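Local coordinates for protein tyrosyl-tRNA synthetase (Pyrococcus horikoshii, PDB 2CYC) that catalyses the ATP-dependent attachment of tyrosine to its cognate tRNA, activating the amino acid as Tyr-AMP before transferring it to the acceptor end, at residues F40-Y45 with K96-G101; A73-W78 with V89-A94. All blocks are in the same frame, centred on the assembly; numbering follows the deposited sequence.

In the fold
Both contacts use helix 87-108, which packs against two neighbouring parts of the Rossmann-type catalytic domain that touch the bound tyrosine. In contact 1 the partner is the loop after strand 36-40; in contact 2 it is short helix 74-79, which follows strand 69-72, and these two strands pair in parallel. The contact centres lie about 9 Å apart. A probable hydrogen bond of 2.7 Å between Ile42 N and Ser77 OG joins loop to short helix, and Ile42 CG2 packs on Val93 CG1 at 3.5 Å. Contact 1 brings Glu41 to the pocket and contact 2 brings Ala73 and His76, so one helix backs both pocket-lining elements.

Contact 1 of 2, residues F40-Y45 with K96-G101; sequences FEISGY and KYFKVG. With TYR (tyrosine), chain C.
The end of strand 36-40 and the loop leading to the HLGT sequence, the counterpart of the class I HIGH signature, leave the tyrosine pocket and pack through Phe40 and Ile42 on Phe98 of helix 87-108. Ile42 sits over one face of the Phe98 ring: CD1 makes a CH-pi contact 4.2 Å from the centroid and 23° off the ring normal. Phe40 meets the far end of that ring, its CB 3.5 Å from Phe98 CZ, with the two ring planes inclined at 47°. Phe98 reaches this place because its CG stands anti to the backbone N (chi1 -160°), which sends the ring from the helix into the loop. With an alanine in place of Phe98, Ile42 CD1 and Phe40 CB would probably lose their aromatic partner and a gap would open behind the loop. One helical residue earlier, Tyr97 CE2 lies 3.6 Å from Gly44 O, while its OH approaches the Tyr45 ring at the edge, in plane, 3.7 Å from CD2. That hydroxyl is hydrogen-bonded to Ile46 N, where the loop continues, and to His264 NE2. On the pocket side, Glu41 N is 3.9 Å from CB of the bound tyrosine, and Glu41 OE2 is hydrogen-bonded to Tyr168 OH and Asn80 ND2. Such a loop, running from the first parallel strand toward the HIGH-type sequence, belongs to the Rossmann fold of class I synthetases.

Contact 2 of 2, residues A73-W78 with V89-A94; sequences ADWHSW and VIQEVA. With TYR (tyrosine), chain C.
Ile90 lays both of its methyl groups, CG2 and CD1, against helix 74-79: CG2 lies 3.7 Å from Asp74 CA, and CD1 reaches 3.5 Å from Trp78 N, with Ser77 CB at 3.9 Å from the same methyl. Next to it the aliphatic part of Gln91 runs by the Asp74 carboxylate, CG being 3.4 Å from OD2. The axes of segments 74-78 and 89-94 approach to 9.5 Å, with 134° between their N-to-C directions, a steeply inclined antiparallel packing of two helices that follow strand 69-72 in the Rossmann-type domain. Around this shell, Asp74 OD2 is hydrogen-bonded to Ser122 OG; with CG set between the backbone N and the carbonyl carbon (chi1 55°), OD1 turns back to take a weak bond from Trp75 N. Ala73, at the N-cap position, offers its carbonyl O to Ser77 twice: the backbone N and, at 2.8 Å, OG arrive from opposite faces of the carbonyl plane, fixing the hydroxyl that receives the loop's Ile42 N. On the pocket side, CE2 of the bound tyrosine lies over one face of the His76 ring, 3.4 Å from His76 CD2, and Ala73 CB is 3.5 Å from CD2 of the ligand. His76 NE2 makes a weak hydrogen bond to Asp175 OD2. Trp78 O accepts a hydrogen bond from Lys139 NZ of the second subunit.

Contact 1 of 2, residues F40-Y45 with K96-G101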
loop_
_atom_site.group_PDB
_atom_site.type_symbol
_atom_site.label_atom_id
_atom_site.label_comp_id
_atom_site.label_asym_id
_atom_site.label_seq_id
_atom_site.Cartn_x
_atom_site.Cartn_y
_atom_site.Cartn_z
ATOM N N PHE A 40 -0.467 -1.458 -19.482
ATOM C CA PHE A 40 -0.479 -0.102 -19.999
ATOM C C PHE A 40 -1.406 0.758 -19.177
ATOM O O PHE A 40 -2.483 0.325 -18.761
ATOM C CB PHE A 40 -1.003 -0.045 -21.434
ATOM C CG PHE A 40 -0.274 -0.916 -22.395
ATOM C CD1 PHE A 40 -0.673 -2.237 -22.598
ATOM C CD2 PHE A 40 0.795 -0.413 -23.127
ATOM C CE1 PHE A 40 -0.020 -3.036 -23.522
ATOM C CE2 PHE A 40 1.455 -1.211 -24.055
ATOM C CZ PHE A 40 1.043 -2.523 -24.250
ATOM N N GLU A 41 -0.990 1.989 -18.952
ATOM C CA GLU A 41 -1.856 2.923 -18.269
ATOM C C GLU A 41 -2.855 3.337 -19.355
ATOM O O GLU A 41 -2.571 3.208 -20.548
ATOM C CB GLU A 41 -1.065 4.135 -17.796
ATOM C CG GLU A 41 -0.326 3.911 -16.472
ATOM C CD GLU A 41 0.057 5.225 -15.800
ATOM O OE1 GLU A 41 -0.387 6.286 -16.285
ATOM O OE2 GLU A 41 0.792 5.197 -14.790
ATOM N N ILE A 42 -4.017 3.824 -18.944
ATOM C CA ILE A 42 -5.048 4.260 -19.881
ATOM C C ILE A 42 -5.124 5.788 -19.744
ATOM O O ILE A 42 -5.535 6.305 -18.702
ATOM C CB ILE A 42 -6.405 3.617 -19.503
ATOM C CG1 ILE A 42 -6.228 2.095 -19.314
ATOM C CG2 ILE A 42 -7.447 3.912 -20.572
ATOM C CD1 ILE A 42 -5.751 1.325 -20.578
ATOM N N SER A 43 -4.725 6.520 -20.778
ATOM C CA SER A 43 -4.743 7.981 -20.666
ATOM C C SER A 43 -4.493 8.782 -21.931
ATOM O O SER A 43 -4.005 9.910 -21.842
ATOM C CB SER A 43 -3.703 8.424 -19.650
ATOM O OG SER A 43 -2.400 8.086 -20.107
ATOM N N GLY A 44 -4.802 8.227 -23.095
ATOM C CA GLY A 44 -4.581 8.971 -24.322
ATOM C C GLY A 44 -4.512 8.100 -25.559
ATOM O O GLY A 44 -4.694 6.878 -25.487
ATOM N N TYR A 45 -4.249 8.734 -26.698
ATOM C CA TYR A 45 -4.149 8.028 -27.965
ATOM C C TYR A 45 -2.910 7.153 -27.987
ATOM O O TYR A 45 -1.887 7.485 -27.392
ATOM C CB TYR A 45 -4.115 9.024 -29.130
ATOM C CG TYR A 45 -5.400 9.815 -29.272
ATOM C CD1 TYR A 45 -5.453 11.167 -28.933
ATOM C CD2 TYR A 45 -6.567 9.202 -29.727
ATOM C CE1 TYR A 45 -6.640 11.891 -29.043
ATOM C CE2 TYR A 45 -7.763 9.915 -29.844
ATOM C CZ TYR A 45 -7.791 11.259 -29.499
ATOM O OH TYR A 45 -8.968 11.968 -29.606
ATOM N N LYS A 96 -13.311 0.385 -24.605
ATOM C CA LYS A 96 -13.860 0.823 -25.878
ATOM C C LYS A 96 -12.880 1.376 -26.887
ATOM O O LYS A 96 -13.166 1.386 -28.084
ATOM C CB LYS A 96 -14.981 1.834 -25.633
ATOM C CG LYS A 96 -16.214 1.212 -25.004
ATOM C CD LYS A 96 -17.289 2.261 -24.758
ATOM C CE LYS A 96 -18.578 1.629 -24.243
ATOM N NZ LYS A 96 -19.628 2.652 -23.958
ATOM N N TYR A 97 -11.727 1.836 -26.421
ATOM C CA TYR A 97 -10.732 2.381 -27.339
ATOM C C TYR A 97 -9.389 1.673 -27.304
ATOM O O TYR A 97 -8.920 1.158 -28.317
ATOM C CB TYR A 97 -10.480 3.864 -27.058
ATOM C CG TYR A 97 -9.237 4.378 -27.756
ATOM C CD1 TYR A 97 -9.223 4.582 -29.141
ATOM C CD2 TYR A 97 -8.054 4.596 -27.045
ATOM C CE1 TYR A 97 -8.067 4.988 -29.798
ATOM C CE2 TYR A 97 -6.886 4.998 -27.694
ATOM C CZ TYR A 97 -6.900 5.193 -29.072
ATOM O OH TYR A 97 -5.757 5.596 -29.721
ATOM N N PHE A 98 -8.770 1.659 -26.129
ATOM C CA PHE A 98 -7.445 1.076 -25.987
ATOM C C PHE A 98 -7.327 -0.381 -26.399
ATOM O O PHE A 98 -6.415 -0.744 -27.137
ATOM C CB PHE A 98 -6.934 1.260 -24.553
ATOM C CG PHE A 98 -5.450 1.122 -24.439
ATOM C CD1 PHE A 98 -4.856 -0.135 -24.348
ATOM C CD2 PHE A 98 -4.632 2.248 -24.497
ATOM C CE1 PHE A 98 -3.465 -0.271 -24.318
ATOM C CE2 PHE A 98 -3.237 2.123 -24.469
ATOM C CZ PHE A 98 -2.658 0.858 -24.379
ATOM N N LYS A 99 -8.245 -1.211 -25.917
ATOM C CA LYS A 99 -8.235 -2.626 -26.242
ATOM C C LYS A 99 -8.196 -2.853 -27.744
ATOM O O LYS A 99 -7.308 -3.544 -28.242
ATOM C CB LYS A 99 -9.465 -3.318 -25.656
ATOM C CG LYS A 99 -9.607 -4.792 -26.060
ATOM C CD LYS A 99 -10.743 -5.448 -25.294
ATOM C CE LYS A 99 -10.817 -6.941 -25.558
ATOM N NZ LYS A 99 -11.143 -7.205 -26.980
ATOM N N VAL A 100 -9.145 -2.254 -28.465
ATOM C CA VAL A 100 -9.204 -2.436 -29.910
ATOM C C VAL A 100 -8.030 -1.766 -30.627
ATOM O O VAL A 100 -7.569 -2.253 -31.659
ATOM C CB VAL A 100 -10.559 -1.930 -30.497
ATOM C CG1 VAL A 100 -10.664 -0.422 -30.394
ATOM C CG2 VAL A 100 -10.695 -2.388 -31.957
ATOM N N GLY A 101 -7.541 -0.657 -30.082
ATOM C CA GLY A 101 -6.401 0.006 -30.693
ATOM C C GLY A 101 -5.194 -0.923 -30.644
ATOM O O GLY A 101 -4.428 -1.012 -31.598
HETATM N N TYR C . 3.675 1.401 -15.292
HETATM C CA TYR C . 3.241 1.081 -16.686
HETATM C C TYR C . 3.304 2.330 -17.564
HETATM O O TYR C . 3.519 3.431 -17.012
HETATM C CB TYR C . 1.810 0.519 -16.677
HETATM C CG TYR C . 1.684 -0.807 -15.953
HETATM C CD1 TYR C . 2.384 -1.932 -16.387
HETATM C CD2 TYR C . 0.862 -0.937 -14.830
HETATM C CE1 TYR C . 2.272 -3.161 -15.714
HETATM C CE2 TYR C . 0.735 -2.154 -14.161
HETATM C CZ TYR C . 1.444 -3.260 -14.601
HETATM O OH TYR C . 1.323 -4.460 -13.921
HETATM O OXT TYR C . 3.132 2.193 -18.790
#

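Contact 2 of 2, residues A73-W78 with V89-A94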
loop_
_atom_site.group_PDB
_atom_site.type_symbol
_atom_site.label_atom_id
_atom_site.label_comp_id
_atom_site.label_asym_id
_atom_site.label_seq_id
_atom_site.Cartn_x
_atom_site.Cartn_y
_atom_site.Cartn_z
ATOM N N ALA A 73 -4.205 -1.399 -17.138
ATOM C CA ALA A 73 -4.026 -0.947 -15.753
ATOM C C ALA A 73 -4.946 0.186 -15.314
ATOM O O ALA A 73 -4.484 1.322 -15.138
ATOM C CB ALA A 73 -2.558 -0.548 -15.547
ATOM N N ASP A 74 -6.230 -0.127 -15.093
ATOM C CA ASP A 74 -7.194 0.904 -14.717
ATOM C C ASP A 74 -6.987 1.581 -13.360
ATOM O O ASP A 74 -6.848 2.807 -13.318
ATOM C CB ASP A 74 -8.655 0.399 -14.879
ATOM C CG ASP A 74 -8.953 -0.904 -14.128
ATOM O OD1 ASP A 74 -8.034 -1.544 -13.566
ATOM O OD2 ASP A 74 -10.144 -1.292 -14.120
ATOM N N TRP A 75 -6.952 0.821 -12.263
ATOM C CA TRP A 75 -6.742 1.441 -10.949
ATOM C C TRP A 75 -5.404 2.166 -10.930
ATOM O O TRP A 75 -5.272 3.227 -10.311
ATOM C CB TRP A 75 -6.760 0.405 -9.815
ATOM C CG TRP A 75 -8.116 -0.119 -9.473
ATOM C CD1 TRP A 75 -9.224 -0.134 -10.283
ATOM C CD2 TRP A 75 -8.491 -0.805 -8.270
ATOM N NE1 TRP A 75 -10.259 -0.791 -9.658
ATOM C CE2 TRP A 75 -9.840 -1.214 -8.424
ATOM C CE3 TRP A 75 -7.819 -1.120 -7.079
ATOM C CZ2 TRP A 75 -10.530 -1.925 -7.428
ATOM C CZ3 TRP A 75 -8.505 -1.830 -6.084
ATOM C CH2 TRP A 75 -9.849 -2.223 -6.270
ATOM N N HIS A 76 -4.411 1.594 -11.608
ATOM C CA HIS A 76 -3.083 2.203 -11.662
ATOM C C HIS A 76 -3.186 3.593 -12.290
ATOM O O HIS A 76 -2.591 4.545 -11.798
ATOM C CB HIS A 76 -2.108 1.356 -12.499
ATOM C CG HIS A 76 -2.013 -0.075 -12.068
ATOM N ND1 HIS A 76 -3.040 -0.978 -12.249
ATOM C CD2 HIS A 76 -0.990 -0.772 -11.515
ATOM C CE1 HIS A 76 -2.652 -2.171 -11.830
ATOM N NE2 HIS A 76 -1.412 -2.073 -11.380
ATOM N N SER A 77 -3.936 3.695 -13.384
ATOM C CA SER A 77 -4.117 4.966 -14.083
ATOM C C SER A 77 -4.896 5.947 -13.214
ATOM O O SER A 77 -4.653 7.151 -13.252
ATOM C CB SER A 77 -4.861 4.744 -15.406
ATOM O OG SER A 77 -4.148 3.854 -16.243
ATOM N N TRP A 78 -5.844 5.416 -12.449
ATOM C CA TRP A 78 -6.656 6.217 -11.539
ATOM C C TRP A 78 -5.717 6.816 -10.480
ATOM O O TRP A 78 -5.767 8.011 -10.177
ATOM C CB TRP A 78 -7.717 5.305 -10.909
ATOM C CG TRP A 78 -8.342 5.784 -9.623
ATOM C CD1 TRP A 78 -8.787 7.049 -9.335
ATOM C CD2 TRP A 78 -8.624 4.984 -8.465
ATOM N NE1 TRP A 78 -9.332 7.081 -8.067
ATOM C CE2 TRP A 78 -9.243 5.830 -7.510
ATOM C CE3 TRP A 78 -8.415 3.628 -8.141
ATOM C CZ2 TRP A 78 -9.654 5.368 -6.245
ATOM C CZ3 TRP A 78 -8.824 3.164 -6.888
ATOM C CH2 TRP A 78 -9.439 4.039 -5.950
ATOM N N VAL A 89 -14.290 6.677 -16.378
ATOM C CA VAL A 89 -13.907 7.047 -17.729
ATOM C C VAL A 89 -12.701 6.223 -18.170
ATOM O O VAL A 89 -12.612 5.809 -19.332
ATOM C CB VAL A 89 -13.583 8.558 -17.823
ATOM C CG1 VAL A 89 -13.074 8.903 -19.215
ATOM C CG2 VAL A 89 -14.845 9.371 -17.521
ATOM N N ILE A 90 -11.777 5.991 -17.239
ATOM C CA ILE A 90 -10.591 5.192 -17.522
ATOM C C ILE A 90 -11.026 3.810 -18.008
ATOM O O ILE A 90 -10.532 3.307 -19.018
ATOM C CB ILE A 90 -9.716 5.062 -16.250
ATOM C CG1 ILE A 90 -8.943 6.365 -16.042
ATOM C CG2 ILE A 90 -8.764 3.858 -16.356
ATOM C CD1 ILE A 90 -8.294 6.490 -14.665
ATOM N N GLN A 91 -11.983 3.219 -17.302
ATOM C CA GLN A 91 -12.477 1.894 -17.653
ATOM C C GLN A 91 -13.215 1.831 -18.992
ATOM O O GLN A 91 -13.078 0.864 -19.744
ATOM C CB GLN A 91 -13.344 1.357 -16.508
ATOM C CG GLN A 91 -12.477 0.942 -15.313
ATOM C CD GLN A 91 -13.265 0.581 -14.063
ATOM O OE1 GLN A 91 -12.816 -0.232 -13.250
ATOM N NE2 GLN A 91 -14.422 1.193 -13.893
ATOM N N GLU A 92 -13.976 2.871 -19.303
ATOM C CA GLU A 92 -14.702 2.896 -20.559
ATOM C C GLU A 92 -13.702 3.013 -21.709
ATOM O O GLU A 92 -13.816 2.319 -22.727
ATOM C CB GLU A 92 -15.677 4.076 -20.586
ATOM C CG GLU A 92 -16.187 4.379 -21.984
ATOM C CD GLU A 92 -17.366 5.324 -21.995
ATOM O OE1 GLU A 92 -17.363 6.293 -21.201
ATOM O OE2 GLU A 92 -18.289 5.103 -22.811
ATOM N N VAL A 93 -12.723 3.900 -21.532
ATOM C CA VAL A 93 -11.686 4.120 -22.533
ATOM C C VAL A 93 -10.864 2.853 -22.759
ATOM O O VAL A 93 -10.569 2.487 -23.895
ATOM C CB VAL A 93 -10.727 5.259 -22.106
ATOM C CG1 VAL A 93 -9.509 5.287 -23.018
ATOM C CG2 VAL A 93 -11.458 6.610 -22.165
ATOM N N ALA A 94 -10.496 2.191 -21.670
ATOM C CA ALA A 94 -9.703 0.972 -21.753
ATOM C C ALA A 94 -10.400 -0.083 -22.620
ATOM O O ALA A 94 -9.800 -0.654 -23.531
ATOM C CB ALA A 94 -9.454 0.420 -20.339
HETATM N N TYR C . 3.675 1.401 -15.292
HETATM C CA TYR C . 3.241 1.081 -16.686
HETATM C C TYR C . 3.304 2.330 -17.564
HETATM O O TYR C . 3.519 3.431 -17.012
HETATM C CB TYR C . 1.810 0.519 -16.677
HETATM C CG TYR C . 1.684 -0.807 -15.953
HETATM C CD1 TYR C . 2.384 -1.932 -16.387
HETATM C CD2 TYR C . 0.862 -0.937 -14.830
HETATM C CE1 TYR C . 2.272 -3.161 -15.714
HETATM C CE2 TYR C . 0.735 -2.154 -14.161
HETATM C CZ TYR C . 1.444 -3.260 -14.601
HETATM O OH TYR C . 1.323 -4.460 -13.921
HETATM O OXT TYR C . 3.132 2.193 -18.790
#